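Local coordinates for protein cytochrome c (Pseudomonas aeruginosa, PDB 6RTE) that oxidises dihydro-heme d1 late in heme d1 biosynthesis, acting as a dehydrogenase built on an eight-bladed beta-propeller with a heme c-binding domain, at residues L235-L247 against V257-S271. Numbering follows the deposited sequence. Where two conformers were deposited one is given.
Sequences LVGNYLPGNLVLL and VIPAADAQGQASRVS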
loop_
_atom_site.group_PDB
_atom_site.type_symbol
_atom_site.label_atom_id
_atom_site.label_comp_id
_atom_site.label_asym_id
_atom_site.label_seq_id
_atom_site.Cartn_x
_atom_site.Cartn_y
_atom_site.Cartn_z
ATOM N N LEU A 235 2.132 -0.555 13.676
ATOM C CA LEU A 235 0.766 -0.050 13.829
ATOM C C LEU A 235 -0.013 -0.392 12.565
ATOM O O LEU A 235 0.391 -0.007 11.461
ATOM C CB LEU A 235 0.748 1.456 14.097
ATOM C CG LEU A 235 -0.642 2.003 14.464
ATOM C CD1 LEU A 235 -1.066 1.466 15.814
ATOM C CD2 LEU A 235 -0.669 3.541 14.436
ATOM N N VAL A 236 -1.125 -1.108 12.731
ATOM C CA VAL A 236 -1.942 -1.585 11.619
ATOM C C VAL A 236 -3.240 -0.785 11.587
ATOM O O VAL A 236 -3.935 -0.684 12.609
ATOM C CB VAL A 236 -2.263 -3.090 11.741
ATOM C CG1 VAL A 236 -3.001 -3.572 10.512
ATOM C CG2 VAL A 236 -1.007 -3.912 11.975
ATOM N N GLY A 237 -3.562 -0.237 10.418
ATOM C CA GLY A 237 -4.789 0.517 10.224
ATOM C C GLY A 237 -5.841 -0.320 9.532
ATOM O O GLY A 237 -5.674 -0.711 8.373
ATOM N N ASN A 238 -6.949 -0.567 10.240
ATOM C CA ASN A 238 -7.994 -1.465 9.774
ATOM C C ASN A 238 -9.242 -0.698 9.349
ATOM O O ASN A 238 -9.631 0.297 9.980
ATOM C CB ASN A 238 -8.377 -2.476 10.861
ATOM C CG ASN A 238 -7.328 -3.551 11.074
ATOM O OD1 ASN A 238 -6.615 -3.936 10.149
ATOM N ND2 ASN A 238 -7.235 -4.052 12.303
ATOM N N TYR A 239 -9.860 -1.166 8.254
ATOM C CA TYR A 239 -11.224 -0.806 7.922
ATOM C C TYR A 239 -12.216 -1.580 8.790
ATOM O O TYR A 239 -13.188 -1.006 9.282
ATOM C CB TYR A 239 -11.518 -1.102 6.446
ATOM C CG TYR A 239 -11.576 0.094 5.545
ATOM C CD1 TYR A 239 -10.878 1.254 5.848
ATOM C CD2 TYR A 239 -12.337 0.063 4.378
ATOM C CE1 TYR A 239 -10.929 2.356 5.024
ATOM C CE2 TYR A 239 -12.395 1.160 3.538
ATOM C CZ TYR A 239 -11.681 2.307 3.872
ATOM O OH TYR A 239 -11.720 3.418 3.063
ATOM N N LEU A 240 -11.986 -2.884 8.951
ATOM C CA LEU A 240 -12.876 -3.755 9.709
ATOM C C LEU A 240 -12.059 -4.678 10.609
ATOM O O LEU A 240 -11.190 -5.405 10.113
ATOM C CB LEU A 240 -13.747 -4.581 8.766
ATOM C CG LEU A 240 -14.719 -5.548 9.452
ATOM C CD1 LEU A 240 -15.844 -4.762 10.115
ATOM C CD2 LEU A 240 -15.245 -6.555 8.438
ATOM N N PRO A 241 -12.257 -4.638 11.938
ATOM C CA PRO A 241 -13.007 -3.613 12.672
ATOM C C PRO A 241 -12.434 -2.215 12.422
ATOM O O PRO A 241 -11.342 -2.101 11.864
ATOM C CB PRO A 241 -12.827 -4.021 14.143
ATOM C CG PRO A 241 -12.475 -5.489 14.102
ATOM C CD PRO A 241 -11.689 -5.662 12.840
ATOM N N GLY A 242 -13.151 -1.174 12.836
ATOM C CA GLY A 242 -12.622 0.171 12.765
ATOM C C GLY A 242 -11.662 0.437 13.906
ATOM O O GLY A 242 -12.063 0.909 14.975
ATOM N N ASN A 243 -10.388 0.111 13.715
ATOM C CA ASN A 243 -9.457 0.209 14.834
ATOM C C ASN A 243 -8.030 0.306 14.319
ATOM O O ASN A 243 -7.765 0.207 13.118
ATOM C CB ASN A 243 -9.619 -0.974 15.799
ATOM C CG ASN A 243 -9.239 -2.328 15.182
ATOM O OD1 ASN A 243 -8.536 -2.408 14.171
ATOM N ND2 ASN A 243 -9.712 -3.408 15.812
ATOM N N LEU A 244 -7.133 0.593 15.254
ATOM C CA LEU A 244 -5.698 0.432 15.086
ATOM C C LEU A 244 -5.263 -0.759 15.920
ATOM O O LEU A 244 -5.758 -0.963 17.038
ATOM C CB LEU A 244 -4.930 1.677 15.546
ATOM C CG LEU A 244 -5.243 2.993 14.818
ATOM C CD1 LEU A 244 -4.832 4.168 15.694
ATOM C CD2 LEU A 244 -4.528 3.048 13.475
ATOM N N VAL A 245 -4.332 -1.549 15.395
ATOM C CA VAL A 245 -3.775 -2.670 16.145
ATOM C C VAL A 245 -2.271 -2.442 16.268
ATOM O O VAL A 245 -1.568 -2.290 15.260
ATOM C CB VAL A 245 -4.104 -4.017 15.485
ATOM C CG1 VAL A 245 -3.364 -5.150 16.144
ATOM C CG2 VAL A 245 -5.632 -4.273 15.544
ATOM N N LEU A 246 -1.798 -2.381 17.510
ATOM C CA LEU A 246 -0.404 -2.146 17.837
ATOM C C LEU A 246 0.262 -3.488 18.141
ATOM O O LEU A 246 -0.189 -4.223 19.028
ATOM C CB LEU A 246 -0.289 -1.211 19.038
ATOM C CG LEU A 246 1.128 -0.876 19.519
ATOM C CD1 LEU A 246 1.889 -0.135 18.435
ATOM C CD2 LEU A 246 1.077 -0.057 20.794
ATOM N N LEU A 247 1.332 -3.791 17.414
ATOM C CA LEU A 247 2.055 -5.045 17.534
ATOM C C LEU A 247 3.512 -4.759 17.908
ATOM O O LEU A 247 4.053 -3.697 17.586
ATOM C CB LEU A 247 2.015 -5.840 16.219
ATOM C CG LEU A 247 0.658 -6.125 15.571
ATOM C CD1 LEU A 247 0.833 -6.714 14.157
ATOM C CD2 LEU A 247 -0.161 -7.077 16.427
ATOM N N VAL A 257 -5.221 -3.177 21.186
ATOM C CA VAL A 257 -6.227 -2.845 20.175
ATOM C C VAL A 257 -6.769 -1.463 20.524
ATOM O O VAL A 257 -7.273 -1.252 21.638
ATOM C CB VAL A 257 -7.363 -3.880 20.151
ATOM C CG1 VAL A 257 -8.459 -3.465 19.167
ATOM C CG2 VAL A 257 -6.827 -5.265 19.812
ATOM N N ILE A 258 -6.654 -0.521 19.598
ATOM C CA ILE A 258 -7.129 0.845 19.830
ATOM C C ILE A 258 -8.344 1.126 18.948
ATOM O O ILE A 258 -8.193 1.331 17.738
ATOM C CB ILE A 258 -6.018 1.878 19.566
ATOM C CG1 ILE A 258 -4.754 1.543 20.373
ATOM C CG2 ILE A 258 -6.519 3.266 19.916
ATOM C CD1 ILE A 258 -3.521 2.354 19.961
ATOM N N PRO A 259 -9.560 1.138 19.495
ATOM C CA PRO A 259 -10.739 1.439 18.659
ATOM C C PRO A 259 -10.639 2.838 18.064
ATOM O O PRO A 259 -10.218 3.788 18.724
ATOM C CB PRO A 259 -11.919 1.325 19.638
ATOM C CG PRO A 259 -11.396 0.507 20.807
ATOM C CD PRO A 259 -9.925 0.854 20.899
ATOM N N ALA A 260 -10.998 2.958 16.793
ATOM C CA ALA A 260 -10.954 4.251 16.116
ATOM C C ALA A 260 -12.312 4.921 16.319
ATOM O O ALA A 260 -13.327 4.496 15.750
ATOM C CB ALA A 260 -10.606 4.087 14.637
ATOM N N ALA A 261 -12.337 5.942 17.163
ATOM C CA ALA A 261 -13.563 6.671 17.451
ATOM C C ALA A 261 -13.181 8.108 17.763
ATOM O O ALA A 261 -12.131 8.359 18.364
ATOM C CB ALA A 261 -14.324 6.030 18.621
ATOM N N ASP A 262 -14.026 9.055 17.352
ATOM C CA ASP A 262 -13.705 10.441 17.657
ATOM C C ASP A 262 -13.987 10.717 19.132
ATOM O O ASP A 262 -14.427 9.840 19.890
ATOM C CB ASP A 262 -14.459 11.397 16.729
ATOM C CG ASP A 262 -15.953 11.444 16.996
ATOM O OD1 ASP A 262 -16.422 10.873 17.998
ATOM O OD2 ASP A 262 -16.663 12.064 16.182
ATOM N N ALA A 263 -13.741 11.963 19.545
ATOM C CA ALA A 263 -13.901 12.333 20.943
ATOM C C ALA A 263 -15.350 12.229 21.394
ATOM O O ALA A 263 -15.605 12.094 22.596
ATOM C CB ALA A 263 -13.386 13.758 21.175
ATOM N N GLN A 264 -16.302 12.306 20.466
ATOM C CA GLN A 264 -17.714 12.140 20.784
ATOM C C GLN A 264 -18.153 10.680 20.784
ATOM O O GLN A 264 -19.334 10.404 21.017
ATOM C CB GLN A 264 -18.579 12.924 19.791
ATOM C CG GLN A 264 -18.358 14.432 19.820
ATOM C CD GLN A 264 -19.367 15.195 18.969
ATOM O OE1 GLN A 264 -19.466 14.985 17.757
ATOM N NE2 GLN A 264 -20.120 16.083 19.604
ATOM N N GLY A 265 -17.241 9.743 20.519
ATOM C CA GLY A 265 -17.567 8.331 20.515
ATOM C C GLY A 265 -18.007 7.734 19.190
ATOM O O GLY A 265 -18.326 6.541 19.154
ATOM N N GLN A 266 -18.027 8.503 18.099
ATOM C CA GLN A 266 -18.482 7.977 16.811
ATOM C C GLN A 266 -17.405 7.092 16.179
ATOM O O GLN A 266 -16.259 7.513 16.024
ATOM C CB GLN A 266 -18.845 9.113 15.856
ATOM C CG GLN A 266 -19.674 8.647 14.648
ATOM C CD GLN A 266 -20.281 9.789 13.839
ATOM O OE1 GLN A 266 -20.646 10.841 14.378
ATOM N NE2 GLN A 266 -20.398 9.579 12.533
ATOM N N ALA A 267 -17.793 5.872 15.802
ATOM C CA ALA A 267 -16.850 4.914 15.238
ATOM C C ALA A 267 -16.370 5.349 13.857
ATOM O O ALA A 267 -17.092 6.009 13.101
ATOM C CB ALA A 267 -17.505 3.537 15.128
ATOM N N SER A 268 -15.145 4.950 13.517
ATOM C CA SER A 268 -14.590 5.273 12.213
ATOM C C SER A 268 -13.712 4.143 11.704
ATOM O O SER A 268 -13.085 3.418 12.482
ATOM C CB SER A 268 -13.764 6.567 12.261
ATOM O OG SER A 268 -13.185 6.858 11.005
ATOM N N ARG A 269 -13.657 4.024 10.379
ATOM C CA ARG A 269 -12.612 3.263 9.724
ATOM C C ARG A 269 -11.308 4.058 9.748
ATOM O O ARG A 269 -11.315 5.290 9.766
ATOM C CB ARG A 269 -13.001 2.961 8.277
ATOM C CG ARG A 269 -14.249 2.118 8.128
ATOM C CD ARG A 269 -14.736 2.084 6.678
ATOM N NE ARG A 269 -15.267 3.384 6.261
ATOM C CZ ARG A 269 -15.715 3.653 5.041
ATOM N NH1 ARG A 269 -15.717 2.709 4.107
ATOM N NH2 ARG A 269 -16.173 4.862 4.762
ATOM N N VAL A 270 -10.188 3.344 9.773
ATOM C CA VAL A 270 -8.879 3.970 9.611
ATOM C C VAL A 270 -8.553 3.962 8.129
ATOM O O VAL A 270 -8.552 2.904 7.497
ATOM C CB VAL A 270 -7.791 3.237 10.415
ATOM C CG1 VAL A 270 -6.429 3.838 10.091
ATOM C CG2 VAL A 270 -8.072 3.339 11.915
ATOM N N SER A 271 -8.260 5.139 7.570
ATOM C CA SER A 271 -7.912 5.199 6.162
ATOM C C SER A 271 -6.466 4.768 5.915
ATOM O O SER A 271 -6.196 3.986 4.996
ATOM C CB SER A 271 -8.141 6.605 5.625
ATOM O OG SER A 271 -7.832 6.610 4.244
HETATM O O HOH W 1 -14.447 2.048 15.579
#
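Leu244 and Ile258 pair across the outer hairpin of one blade of the eight-bladed beta-propeller, while Val270, first residue of the innermost strand of the next blade, packs on the middle two strands, 233-238 and 243-248, of the blade before it. The antiparallel pair is closed by two nearly straight backbone bonds, Leu244 N to Ile258 O (2.8 Å) and Ile258 N to Leu244 O (2.7 Å). The Leu244 and Ile258 side chains lie on one face of the sheet, turned to Trp293 of the following blade.

The tight part is the wedge of Val270 between blades. Its CG1 rests 3.7 Å from Gly237 CA, where the missing side chain makes room; CG2 sits over Asn243 O and is 3.9 Å from Leu244 CD2, the two side chains crossing at about a right angle. Val270 N donates to Asn238 O, joining the two blades through the backbone. Behind it, Asn238 ND2 reaches Asn243 OD1 in the carbonyl plane, bracing the hairpin, and Thr222 takes up the other end of the Asn238 amide. Equally close, Arg269 CD lies 3.8 Å from the Tyr239 ring centroid, a CH-pi contact over the face; the bend at chi3 (-70°) then directs the guanidinium, salt-bridged to Asp288, into an off-centre cation-pi contact, CZ 4.8 Å from the Tyr239 ring centroid and the planes 39° apart. Val270 O meets the same ring in its plane, 3.3 Å from Tyr239 CD1.

Toward solvent the contact thins. The loop 261-267 swings away, closed by a type I turn from Asp262 to Gly265; at its base Gly242 O accepts from Ala260 N and from a water that also bridges to Ala260 O.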